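Local structure of computational Design of Enzyme (Synthetic construct, 3TP4) at residues F283-G288 with A297-K302; A255-L260 with T301-A306; G287-N292 with F331-G336; G178-W183 with L245-S250. The protein is a computationally designed protein on a glycosyl hydrolase-like TIM-barrel scaffold, probably meant to carry an activated serine within a catalytic triad. All coordinates share one frame; numbering follows the deposited sequence.

Interaction 1 of 4, residues F283-G288 with A297-K302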
loop_
_atom_site.group_PDB
_atom_site.type_symbol
_atom_site.label_atom_id
_atom_site.label_comp_id
_atom_site.label_asym_id
_atom_site.label_seq_id
_atom_site.Cartn_x
_atom_site.Cartn_y
_atom_site.Cartn_z
ATOM N N PHE A 283 -5.261 9.419 7.827
ATOM C CA PHE A 283 -5.958 10.627 8.236
ATOM C C PHE A 283 -5.314 11.176 9.498
ATOM O O PHE A 283 -4.710 10.428 10.270
ATOM C CB PHE A 283 -7.449 10.347 8.473
ATOM C CG PHE A 283 -7.785 9.915 9.886
ATOM C CD1 PHE A 283 -7.535 8.618 10.315
ATOM C CD2 PHE A 283 -8.367 10.805 10.775
ATOM C CE1 PHE A 283 -7.871 8.213 11.602
ATOM C CE2 PHE A 283 -8.693 10.415 12.072
ATOM C CZ PHE A 283 -8.445 9.115 12.488
ATOM N N GLY A 284 -5.461 12.477 9.727
ATOM C CA GLY A 284 -4.952 13.066 10.958
ATOM C C GLY A 284 -4.912 14.585 10.917
ATOM O O GLY A 284 -5.142 15.187 9.869
ATOM N N VAL A 285 -4.644 15.203 12.063
ATOM C CA VAL A 285 -4.431 16.646 12.119
ATOM C C VAL A 285 -3.035 16.968 11.569
ATOM O O VAL A 285 -2.049 16.386 12.010
ATOM C CB VAL A 285 -4.528 17.169 13.562
ATOM C CG1 VAL A 285 -4.141 18.645 13.625
ATOM C CG2 VAL A 285 -5.946 16.955 14.123
ATOM N N SER A 286 -2.952 17.874 10.600
ATOM C CA SER A 286 -1.645 18.243 10.039
ATOM C C SER A 286 -0.728 18.720 11.150
ATOM O O SER A 286 -1.078 19.630 11.896
ATOM C CB SER A 286 -1.776 19.360 9.000
ATOM O OG SER A 286 -2.613 18.994 7.931
ATOM N N GLY A 287 0.439 18.098 11.257
ATOM C CA GLY A 287 1.411 18.451 12.270
ATOM C C GLY A 287 1.136 17.784 13.604
ATOM O O GLY A 287 1.892 17.965 14.554
ATOM N N GLY A 288 0.053 17.015 13.686
ATOM C CA GLY A 288 -0.257 16.313 14.915
ATOM C C GLY A 288 -1.041 17.182 15.879
ATOM O O GLY A 288 -1.386 18.312 15.557
ATOM N N ALA A 297 -10.827 22.659 16.851
ATOM C CA ALA A 297 -11.904 22.242 17.753
ATOM C C ALA A 297 -12.771 21.114 17.195
ATOM O O ALA A 297 -13.248 21.190 16.062
ATOM C CB ALA A 297 -12.781 23.447 18.157
ATOM N N GLN A 298 -12.961 20.079 18.012
ATOM C CA GLN A 298 -13.801 18.929 17.672
ATOM C C GLN A 298 -13.471 18.324 16.311
ATOM O O GLN A 298 -14.362 17.879 15.588
ATOM C CB GLN A 298 -15.278 19.323 17.735
ATOM C CG GLN A 298 -15.687 19.858 19.104
ATOM C CD GLN A 298 -17.181 20.036 19.230
ATOM O OE1 GLN A 298 -17.778 20.898 18.580
ATOM N NE2 GLN A 298 -17.804 19.205 20.060
ATOM N N TRP A 299 -12.188 18.303 15.972
ATOM C CA TRP A 299 -11.766 17.890 14.640
ATOM C C TRP A 299 -12.135 16.426 14.366
ATOM O O TRP A 299 -12.682 16.113 13.321
ATOM C CB TRP A 299 -10.266 18.107 14.478
ATOM C CG TRP A 299 -9.788 17.859 13.084
ATOM C CD1 TRP A 299 -9.709 18.775 12.067
ATOM C CD2 TRP A 299 -9.335 16.618 12.547
ATOM N NE1 TRP A 299 -9.223 18.171 10.928
ATOM C CE2 TRP A 299 -8.979 16.849 11.199
ATOM C CE3 TRP A 299 -9.175 15.330 13.078
ATOM C CZ2 TRP A 299 -8.489 15.841 10.370
ATOM C CZ3 TRP A 299 -8.685 14.319 12.243
ATOM C CH2 TRP A 299 -8.348 14.588 10.910
ATOM N N PHE A 300 -11.865 15.537 15.323
ATOM C CA PHE A 300 -12.164 14.117 15.125
ATOM C C PHE A 300 -13.656 13.832 14.923
ATOM O O PHE A 300 -14.043 13.159 13.973
ATOM C CB PHE A 300 -11.602 13.268 16.265
ATOM C CG PHE A 300 -10.096 13.257 16.330
ATOM C CD1 PHE A 300 -9.352 12.490 15.431
ATOM C CD2 PHE A 300 -9.427 14.003 17.286
ATOM C CE1 PHE A 300 -7.965 12.468 15.489
ATOM C CE2 PHE A 300 -8.037 13.984 17.362
ATOM C CZ PHE A 300 -7.300 13.225 16.456
ATOM N N THR A 301 -14.500 14.330 15.819
ATOM C CA THR A 301 -15.937 14.096 15.665
ATOM C C THR A 301 -16.529 14.824 14.459
ATOM O O THR A 301 -17.486 14.354 13.867
ATOM C CB THR A 301 -16.728 14.464 16.931
ATOM O OG1 THR A 301 -16.475 15.830 17.269
ATOM C CG2 THR A 301 -16.329 13.547 18.100
ATOM N N LYS A 302 -15.968 15.972 14.098
ATOM C CA LYS A 302 -16.414 16.655 12.885
ATOM C C LYS A 302 -16.082 15.849 11.623
ATOM O O LYS A 302 -16.916 15.719 10.710
ATOM C CB LYS A 302 -15.805 18.055 12.798
ATOM C CG LYS A 302 -16.393 19.031 13.790
ATOM C CD LYS A 302 -15.626 20.345 13.793
ATOM C CE LYS A 302 -15.620 20.979 12.411
ATOM N NZ LYS A 302 -15.169 22.400 12.462
#
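The indole of Trp299, which packs against Phe283, Gly284 and Val285, gives its NE1-H to OD2 of Asp249, an oxygen that also receives the backbone N-H of Gly252. Asp249 ends the neighbouring barrel strand, so the bond ties the start of helix 299-308 to the sheet. Strand 282-285 and this helix form one beta/alpha unit of the TIM barrel, and Trp299 is the main side chain filling the space between them. CB of Trp299 points toward the strand, and with CG anti to the backbone N (chi1 -173°) the ring comes against it. Val285 lies over one face: its CG2 makes a CH-pi contact 4.0 Å from the centroid of the six-membered ring of Trp299, 23° off the normal. At the far end of the indole, CH2 of Trp299 comes within 3.4 Å of Gly284 O. Gly284 suits its place because its backbone angles would press a CB into the carbonyl of Phe283. Phe283, whose CG sits between the backbone N and the carbonyl carbon (chi1 89°), turns its ring edge to the indole, with CD2 of Phe283 3.8 Å from CH2 of Trp299. A leucine in place of Trp299 would probably open a gap against Val285 and beside the edge of Phe283 and deprive Asp249 OD2 of the indole N-H. Phe300 extends this apolar layer. Its own ring has CE3 of Trp299 over one face, near the rim, and it meets Phe283 rim to rim, CE2 of Phe283 lying 4.0 Å from CD1 of Phe300.

Interaction 2 of 4, residues A255-L260 with T301-A306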
loop_
_atom_site.group_PDB
_atom_site.type_symbol
_atom_site.label_atom_id
_atom_site.label_comp_id
_atom_site.label_asym_id
_atom_site.label_seq_id
_atom_site.Cartn_x
_atom_site.Cartn_y
_atom_site.Cartn_z
ATOM N N ALA A 255 -15.054 23.687 4.129
ATOM C CA ALA A 255 -14.487 23.462 2.805
ATOM C C ALA A 255 -13.617 22.208 2.782
ATOM O O ALA A 255 -13.705 21.389 1.863
ATOM C CB ALA A 255 -13.675 24.681 2.357
ATOM N N PHE A 256 -12.765 22.054 3.788
ATOM C CA PHE A 256 -11.956 20.850 3.849
ATOM C C PHE A 256 -12.842 19.604 3.930
ATOM O O PHE A 256 -12.625 18.620 3.224
ATOM C CB PHE A 256 -11.002 20.875 5.032
ATOM C CG PHE A 256 -10.539 19.511 5.432
ATOM C CD1 PHE A 256 -9.703 18.785 4.600
ATOM C CD2 PHE A 256 -10.989 18.928 6.602
ATOM C CE1 PHE A 256 -9.300 17.513 4.945
ATOM C CE2 PHE A 256 -10.583 17.657 6.953
ATOM C CZ PHE A 256 -9.745 16.950 6.127
ATOM N N LEU A 257 -13.837 19.651 4.802
ATOM C CA LEU A 257 -14.723 18.513 4.987
ATOM C C LEU A 257 -15.427 18.142 3.692
ATOM O O LEU A 257 -15.527 16.961 3.355
ATOM C CB LEU A 257 -15.734 18.792 6.104
ATOM C CG LEU A 257 -15.103 18.818 7.496
ATOM C CD1 LEU A 257 -16.115 19.267 8.557
ATOM C CD2 LEU A 257 -14.524 17.457 7.824
ATOM N N ALA A 258 -15.912 19.149 2.965
ATOM C CA ALA A 258 -16.563 18.899 1.684
ATOM C C ALA A 258 -15.619 18.211 0.709
ATOM O O ALA A 258 -16.018 17.279 0.010
ATOM C CB ALA A 258 -17.112 20.206 1.071
ATOM N N GLY A 259 -14.374 18.676 0.654
ATOM C CA GLY A 259 -13.379 18.073 -0.221
ATOM C C GLY A 259 -13.056 16.636 0.176
ATOM O O GLY A 259 -12.877 15.760 -0.672
ATOM N N LEU A 260 -12.977 16.390 1.477
ATOM C CA LEU A 260 -12.690 15.051 1.965
ATOM C C LEU A 260 -13.804 14.084 1.557
ATOM O O LEU A 260 -13.548 12.981 1.058
ATOM C CB LEU A 260 -12.551 15.077 3.488
ATOM C CG LEU A 260 -12.272 13.706 4.086
ATOM C CD1 LEU A 260 -10.997 13.119 3.474
ATOM C CD2 LEU A 260 -12.159 13.807 5.595
ATOM N N THR A 301 -14.500 14.330 15.819
ATOM C CA THR A 301 -15.937 14.096 15.665
ATOM C C THR A 301 -16.529 14.824 14.459
ATOM O O THR A 301 -17.486 14.354 13.867
ATOM C CB THR A 301 -16.728 14.464 16.931
ATOM O OG1 THR A 301 -16.475 15.830 17.269
ATOM C CG2 THR A 301 -16.329 13.547 18.100
ATOM N N LYS A 302 -15.968 15.972 14.098
ATOM C CA LYS A 302 -16.414 16.655 12.885
ATOM C C LYS A 302 -16.082 15.849 11.623
ATOM O O LYS A 302 -16.916 15.719 10.710
ATOM C CB LYS A 302 -15.805 18.055 12.798
ATOM C CG LYS A 302 -16.393 19.031 13.790
ATOM C CD LYS A 302 -15.626 20.345 13.793
ATOM C CE LYS A 302 -15.620 20.979 12.411
ATOM N NZ LYS A 302 -15.169 22.400 12.462
ATOM N N VAL A 303 -14.865 15.311 11.569
ATOM C CA VAL A 303 -14.472 14.457 10.447
ATOM C C VAL A 303 -15.376 13.231 10.361
ATOM O O VAL A 303 -15.950 12.946 9.317
ATOM C CB VAL A 303 -12.993 14.019 10.554
ATOM C CG1 VAL A 303 -12.738 12.799 9.667
ATOM C CG2 VAL A 303 -12.080 15.170 10.149
ATOM N N LEU A 304 -15.523 12.530 11.483
ATOM C CA LEU A 304 -16.380 11.352 11.536
ATOM C C LEU A 304 -17.834 11.659 11.154
ATOM O O LEU A 304 -18.457 10.886 10.440
ATOM C CB LEU A 304 -16.329 10.709 12.930
ATOM C CG LEU A 304 -17.140 9.422 13.080
ATOM C CD1 LEU A 304 -16.512 8.382 12.190
ATOM C CD2 LEU A 304 -17.220 8.913 14.559
ATOM N N ALA A 305 -18.386 12.764 11.647
ATOM C CA ALA A 305 -19.785 13.092 11.328
ATOM C C ALA A 305 -19.997 13.392 9.832
ATOM O O ALA A 305 -21.049 13.085 9.257
ATOM C CB ALA A 305 -20.274 14.256 12.191
ATOM N N ALA A 306 -18.998 13.993 9.198
ATOM C CA ALA A 306 -19.062 14.260 7.756
ATOM C C ALA A 306 -19.066 12.955 6.971
ATOM O O ALA A 306 -19.812 12.793 5.996
ATOM C CB ALA A 306 -17.888 15.120 7.326
#
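Leu257 and Val303 are at the centre of the packing between helices 254-274 and 299-308, two consecutive helices of the outer layer of the TIM barrel. The short segments run in broadly the same direction, their axes 10.2 Å apart at closest and crossing at -42°, as befits successive beta/alpha units. The contact is almost wholly apolar, and most of it falls to one methyl group. CG of Leu257 is anti to the carbonyl carbon (chi1 -70°); chi2 sends CD1 out extended, toward CE of Lys302, and the other branch, CD2, settles against the opposite helix: it lies 4.0 Å from CA of Val303 and 4.1 Å from CB of Ala306. The small methyl of Ala306 suits this spot, since its helix faces the leucine closely there; CA of Leu257 and CA of Ala306 are 6.7 Å apart. Val303 uses both its branches. CG1 meets CD2 of Leu260 at 4.2 Å, while CG2 touches Leu257 and also the edge of the Phe256 ring. Phe256 and Leu260 also rest on Thr247 of strand 242-249, on the helix-facing side of the barrel wall, so this pair links helix-helix packing to helix-sheet packing. The polar component lies at the margin. Lys302 spends its aliphatic chain on the leucine and sends NZ to the carbonyl O of Gly252, which lets a long charged residue border an apolar seam. Within its own helix, Lys302 O accepts from Ala306 N. The lysine's part in the seam is made by CE, 4.2 Å from CD1 of Leu257.

Interaction 3 of 4, residues G287-N292 with F331-G336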
loop_
_atom_site.group_PDB
_atom_site.type_symbol
_atom_site.label_atom_id
_atom_site.label_comp_id
_atom_site.label_asym_id
_atom_site.label_seq_id
_atom_site.Cartn_x
_atom_site.Cartn_y
_atom_site.Cartn_z
ATOM N N GLY A 287 0.439 18.098 11.257
ATOM C CA GLY A 287 1.411 18.451 12.270
ATOM C C GLY A 287 1.136 17.784 13.604
ATOM O O GLY A 287 1.892 17.965 14.554
ATOM N N GLY A 288 0.053 17.015 13.686
ATOM C CA GLY A 288 -0.257 16.313 14.915
ATOM C C GLY A 288 -1.041 17.182 15.879
ATOM O O GLY A 288 -1.386 18.312 15.557
ATOM N N VAL A 289 -1.322 16.648 17.063
ATOM C CA VAL A 289 -2.137 17.345 18.045
ATOM C C VAL A 289 -1.312 17.730 19.267
ATOM O O VAL A 289 -1.858 18.131 20.294
ATOM C CB VAL A 289 -3.326 16.474 18.500
ATOM C CG1 VAL A 289 -4.199 16.113 17.299
ATOM C CG2 VAL A 289 -2.822 15.218 19.195
ATOM N N GLY A 290 0.005 17.595 19.156
ATOM C CA GLY A 290 0.894 17.945 20.247
ATOM C C GLY A 290 1.459 19.348 20.111
ATOM O O GLY A 290 0.875 20.202 19.450
ATOM N N THR A 291 2.614 19.564 20.737
ATOM C CA THR A 291 3.260 20.873 20.837
ATOM C C THR A 291 3.436 21.587 19.505
ATOM O O THR A 291 3.097 22.761 19.366
ATOM C CB THR A 291 4.651 20.727 21.472
ATOM O OG1 THR A 291 4.520 20.147 22.776
ATOM C CG2 THR A 291 5.337 22.077 21.577
ATOM N N ASN A 292 3.980 20.875 18.527
ATOM C CA ASN A 292 4.251 21.463 17.227
ATOM C C ASN A 292 3.048 21.349 16.301
ATOM O O ASN A 292 3.135 21.654 15.110
ATOM C CB ASN A 292 5.476 20.800 16.599
ATOM C CG ASN A 292 6.689 20.851 17.508
ATOM O OD1 ASN A 292 6.908 21.840 18.213
ATOM N ND2 ASN A 292 7.477 19.778 17.512
ATOM N N PHE A 331 -0.170 12.019 17.199
ATOM C CA PHE A 331 -1.406 12.178 16.437
ATOM C C PHE A 331 -2.654 11.707 17.170
ATOM O O PHE A 331 -3.758 12.142 16.852
ATOM C CB PHE A 331 -1.264 11.518 15.064
ATOM C CG PHE A 331 -0.272 12.216 14.186
ATOM C CD1 PHE A 331 1.086 11.954 14.313
ATOM C CD2 PHE A 331 -0.686 13.175 13.274
ATOM C CE1 PHE A 331 2.011 12.613 13.512
ATOM C CE2 PHE A 331 0.239 13.841 12.472
ATOM C CZ PHE A 331 1.582 13.558 12.590
ATOM N N VAL A 332 -2.468 10.828 18.149
ATOM C CA VAL A 332 -3.543 10.485 19.085
ATOM C C VAL A 332 -3.375 11.316 20.359
ATOM O O VAL A 332 -2.347 11.225 21.020
ATOM C CB VAL A 332 -3.535 8.981 19.433
ATOM C CG1 VAL A 332 -4.462 8.689 20.626
ATOM C CG2 VAL A 332 -3.922 8.125 18.195
ATOM N N PRO A 333 -4.384 12.131 20.706
ATOM C CA PRO A 333 -4.303 12.966 21.915
ATOM C C PRO A 333 -4.068 12.142 23.174
ATOM O O PRO A 333 -4.532 11.008 23.269
ATOM C CB PRO A 333 -5.686 13.629 21.988
ATOM C CG PRO A 333 -6.230 13.557 20.611
ATOM C CD PRO A 333 -5.659 12.308 19.987
ATOM N N VAL A 334 -3.351 12.722 24.133
ATOM C CA VAL A 334 -3.087 12.082 25.412
ATOM C C VAL A 334 -3.454 13.091 26.496
ATOM O O VAL A 334 -3.772 14.239 26.177
ATOM C CB VAL A 334 -1.613 11.614 25.524
ATOM C CG1 VAL A 334 -1.308 10.607 24.430
ATOM C CG2 VAL A 334 -0.658 12.794 25.430
ATOM N N PRO A 335 -3.476 12.661 27.767
ATOM C CA PRO A 335 -3.911 13.618 28.788
ATOM C C PRO A 335 -3.066 14.883 28.695
ATOM O O PRO A 335 -1.854 14.806 28.504
ATOM C CB PRO A 335 -3.650 12.871 30.095
ATOM C CG PRO A 335 -3.794 11.433 29.720
ATOM C CD PRO A 335 -3.188 11.335 28.341
ATOM N N GLY A 336 -3.704 16.038 28.791
ATOM C CA GLY A 336 -2.994 17.287 28.631
ATOM C C GLY A 336 -3.272 17.943 27.297
ATOM O O GLY A 336 -3.130 19.157 27.176
#
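Gly288 and Phe331 bring their backbones close, with their CA atoms 4.6 Å apart, although neither loop is helix or strand. Segment 287-292 leaves a type II beta turn that spans Val285 to Gly288, and Gly287 and Gly288 both have positive phi. Gly287 occupies the third position of that turn, where glycine is favoured. Gly288, at phi 86°, would force a CB against the preceding carbonyl oxygen and bring it close to the Phe331 ring as well. The bare CA of Gly288 therefore sits over a face of the Phe331 ring, 3.9 Å from its centroid, 27° off its normal and shifted toward the rim, a CH-pi contact. The amide joins in, Gly288 N being 3.4 Å from CE2 of Phe331. CB of Phe331 points away from the glycines, but CG anti to the carbonyl carbon (chi1 -67°) swings the ring back under Gly288. An alanine at Phe331 would remove that platform, and the glycine turn is likely to become more mobile. Val289 closes the contact on its other flank: CG2 of Val289 lies 4.0 Å from CG of Pro333 and 3.8 Å from N of Pro333, while the rigid proline offers a fixed apolar surface. Phe331 also meets the ring of Tyr248 and lies near, without touching, Ser70, His37 and Glu320, whose geometry is consistent with a designed charge-relay triad. The two loops follow strands 282-285 and 318-321 at the same end of the barrel; Pro333 packs on helix 340-348, and Val332 reaches both that helix and strand 32-37.

Interaction 4 of 4, residues G178-W183 with L245-S250. With ACY (acetic acid), chain C.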
loop_
_atom_site.group_PDB
_atom_site.type_symbol
_atom_site.label_atom_id
_atom_site.label_comp_id
_atom_site.label_asym_id
_atom_site.label_seq_id
_atom_site.Cartn_x
_atom_site.Cartn_y
_atom_site.Cartn_z
ATOM N N GLY A 178 3.405 15.415 2.275
ATOM C CA GLY A 178 3.397 16.303 3.426
ATOM C C GLY A 178 2.001 16.200 4.014
ATOM O O GLY A 178 1.760 15.310 4.822
ATOM N N SER A 179 1.079 17.078 3.605
ATOM C CA SER A 179 -0.323 16.974 4.039
ATOM C C SER A 179 -1.214 16.252 3.026
ATOM O O SER A 179 -2.297 15.755 3.380
ATOM C CB SER A 179 -0.924 18.349 4.359
ATOM O OG SER A 179 -0.814 18.645 5.744
ATOM N N TRP A 180 -0.777 16.219 1.766
ATOM C CA TRP A 180 -1.538 15.529 0.728
ATOM C C TRP A 180 -0.839 14.285 0.219
ATOM O O TRP A 180 -1.461 13.484 -0.480
ATOM C CB TRP A 180 -1.869 16.451 -0.452
ATOM C CG TRP A 180 -2.570 17.705 -0.054
ATOM C CD1 TRP A 180 -2.061 18.984 -0.089
ATOM C CD2 TRP A 180 -3.907 17.818 0.452
ATOM N NE1 TRP A 180 -3.008 19.877 0.351
ATOM C CE2 TRP A 180 -4.150 19.192 0.690
ATOM C CE3 TRP A 180 -4.927 16.894 0.718
ATOM C CZ2 TRP A 180 -5.371 19.665 1.188
ATOM C CZ3 TRP A 180 -6.141 17.361 1.215
ATOM C CH2 TRP A 180 -6.352 18.738 1.441
ATOM N N PHE A 181 0.452 14.147 0.523
ATOM C CA PHE A 181 1.170 12.888 0.311
ATOM C C PHE A 181 1.248 12.400 -1.145
ATOM O O PHE A 181 1.196 11.191 -1.388
ATOM C CB PHE A 181 0.554 11.760 1.179
ATOM C CG PHE A 181 0.411 12.106 2.647
ATOM C CD1 PHE A 181 1.441 11.859 3.541
ATOM C CD2 PHE A 181 -0.768 12.655 3.133
ATOM C CE1 PHE A 181 1.302 12.170 4.892
ATOM C CE2 PHE A 181 -0.915 12.971 4.481
ATOM C CZ PHE A 181 0.121 12.726 5.363
ATOM N N TRP A 182 1.370 13.299 -2.119
ATOM C CA TRP A 182 1.593 12.832 -3.485
ATOM C C TRP A 182 3.080 12.551 -3.648
ATOM O O TRP A 182 3.909 13.378 -3.274
ATOM C CB TRP A 182 1.206 13.882 -4.534
ATOM C CG TRP A 182 -0.224 14.328 -4.577
ATOM C CD1 TRP A 182 -1.126 14.356 -3.547
ATOM C CD2 TRP A 182 -0.905 14.842 -5.722
ATOM N NE1 TRP A 182 -2.328 14.861 -3.990
ATOM C CE2 TRP A 182 -2.219 15.163 -5.323
ATOM C CE3 TRP A 182 -0.530 15.063 -7.051
ATOM C CZ2 TRP A 182 -3.161 15.698 -6.207
ATOM C CZ3 TRP A 182 -1.466 15.585 -7.930
ATOM C CH2 TRP A 182 -2.760 15.900 -7.507
ATOM N N TRP A 183 3.429 11.407 -4.221
ATOM C CA TRP A 183 4.838 11.137 -4.503
ATOM C C TRP A 183 5.182 11.819 -5.814
ATOM O O TRP A 183 4.789 11.343 -6.880
ATOM C CB TRP A 183 5.099 9.631 -4.637
ATOM C CG TRP A 183 6.574 9.299 -4.723
ATOM C CD1 TRP A 183 7.622 10.153 -4.498
ATOM C CD2 TRP A 183 7.155 8.029 -5.049
ATOM N NE1 TRP A 183 8.819 9.489 -4.666
ATOM C CE2 TRP A 183 8.561 8.186 -4.997
ATOM C CE3 TRP A 183 6.626 6.773 -5.374
ATOM C CZ2 TRP A 183 9.441 7.134 -5.263
ATOM C CZ3 TRP A 183 7.503 5.728 -5.636
ATOM C CH2 TRP A 183 8.894 5.916 -5.581
ATOM N N LEU A 245 -6.447 6.576 0.394
ATOM C CA LEU A 245 -6.556 8.028 0.355
ATOM C C LEU A 245 -5.871 8.548 1.600
ATOM O O LEU A 245 -6.140 8.065 2.706
ATOM C CB LEU A 245 -8.023 8.468 0.405
ATOM C CG LEU A 245 -8.254 9.972 0.242
ATOM C CD1 LEU A 245 -8.168 10.355 -1.247
ATOM C CD2 LEU A 245 -9.623 10.380 0.817
ATOM N N ASP A 246 -5.000 9.537 1.427
ATOM C CA ASP A 246 -4.229 10.097 2.535
ATOM C C ASP A 246 -4.484 11.595 2.632
ATOM O O ASP A 246 -4.150 12.345 1.713
ATOM C CB ASP A 246 -2.734 9.843 2.320
ATOM C CG ASP A 246 -2.423 8.379 2.060
ATOM O OD1 ASP A 246 -2.928 7.511 2.800
ATOM O OD2 ASP A 246 -1.688 8.092 1.100
ATOM N N THR A 247 -5.070 12.029 3.743
ATOM C CA THR A 247 -5.432 13.427 3.904
ATOM C C THR A 247 -5.272 13.885 5.343
ATOM O O THR A 247 -5.951 13.380 6.247
ATOM C CB THR A 247 -6.894 13.675 3.489
ATOM O OG1 THR A 247 -7.060 13.315 2.117
ATOM C CG2 THR A 247 -7.251 15.139 3.661
ATOM N N TYR A 248 -4.362 14.832 5.554
ATOM C CA TYR A 248 -4.212 15.480 6.848
ATOM C C TYR A 248 -4.717 16.912 6.717
ATOM O O TYR A 248 -4.597 17.515 5.657
ATOM C CB TYR A 248 -2.755 15.462 7.307
ATOM C CG TYR A 248 -2.321 14.164 7.953
ATOM C CD1 TYR A 248 -2.876 12.948 7.573
ATOM C CD2 TYR A 248 -1.368 14.155 8.958
ATOM C CE1 TYR A 248 -2.479 11.753 8.182
ATOM C CE2 TYR A 248 -0.966 12.971 9.562
ATOM C CZ TYR A 248 -1.527 11.773 9.169
ATOM O OH TYR A 248 -1.132 10.598 9.783
ATOM N N ASP A 249 -5.307 17.441 7.784
ATOM C CA ASP A 249 -5.814 18.813 7.781
ATOM C C ASP A 249 -5.739 19.372 9.190
ATOM O O ASP A 249 -5.871 18.624 10.166
ATOM C CB ASP A 249 -7.259 18.865 7.259
ATOM C CG ASP A 249 -8.023 20.114 7.737
ATOM O OD1 ASP A 249 -7.995 21.160 7.046
ATOM O OD2 ASP A 249 -8.674 20.040 8.803
ATOM N N SER A 250 -5.499 20.675 9.301
ATOM C CA SER A 250 -5.508 21.332 10.606
ATOM C C SER A 250 -6.515 22.486 10.691
ATOM O O SER A 250 -6.571 23.179 11.707
ATOM C CB SER A 250 -4.101 21.813 10.996
ATOM O OG SER A 250 -3.673 22.844 10.129
HETATM C C ACY C . 1.243 18.772 0.309
HETATM O O ACY C . 1.032 17.519 0.253
HETATM O OXT ACY C . 1.598 19.412 -0.727
HETATM C CH3 ACY C . 0.951 19.532 1.564
HETATM O O HOH W 1 0.335 8.669 -0.583
#
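Phe181 has a left-handed backbone (phi 61°), rare for a residue with a side chain, and from there drives its ring edge into the face of Tyr248. The two form a T-shaped pair, centroids 5.1 Å apart and planes at 74°, with CE2 of Phe181 3.7 Å from CD1 of Tyr248. CG of Phe181 is anti to its carbonyl carbon (chi1 -52°), which also lays the ring beside CB of Asp246, 3.5 Å from CD2 of Phe181. The loop is fastened to the TIM-barrel strand by one backbone bond: Tyr248 N donates almost straight to Ser179 O at 3.1 Å, in the carbonyl plane. Asp246 has its own polar network. OD2 takes a salt bridge from Arg171 and lies 2.7 Å from the O of a water, which also sits 2.8 Å from Phe181 O; OD1 bonds to OG1 of Thr281. The partners on its two oxygens probably hold the carboxylate in one rotation. At the margin, the ring of Trp180 meets Thr247 obliquely, CZ3 of Trp180 being 3.5 Å from CG2 of Thr247. An acetate, probably from the crystallisation liquor, accepts from Trp180 N through its O at 2.7 Å. The loop follows strand 168-174, precedes helix 184-188 and packs against residues 246-248 of strand 242-249, which is itself flanked by strand 282-285 and backed by helix 254-274.

Interactions 1, 3 and 4 are mainly buried, whereas interaction 2 is only partly so. Interactions 1 and 2 share helix 299-308: the first joins it to its own strand through aromatic rings, the second to helix 254-274 through aliphatic methyls. Strand 242-249 is paired with strand 282-285, so interaction 4 backs onto interaction 1, where the Trp299 indole N-H bond to the Asp249 carboxylate and the Ser286-Ser179 hydroxyl pair join them. Interaction 3 continues from residues 287-288 of interaction 1 into loop packing dominated by glycine and a ring face. Interaction 4 stands apart in having a direct backbone hydrogen bond across its segments, and a water between them. A ring contact bridges interactions 3 and 4.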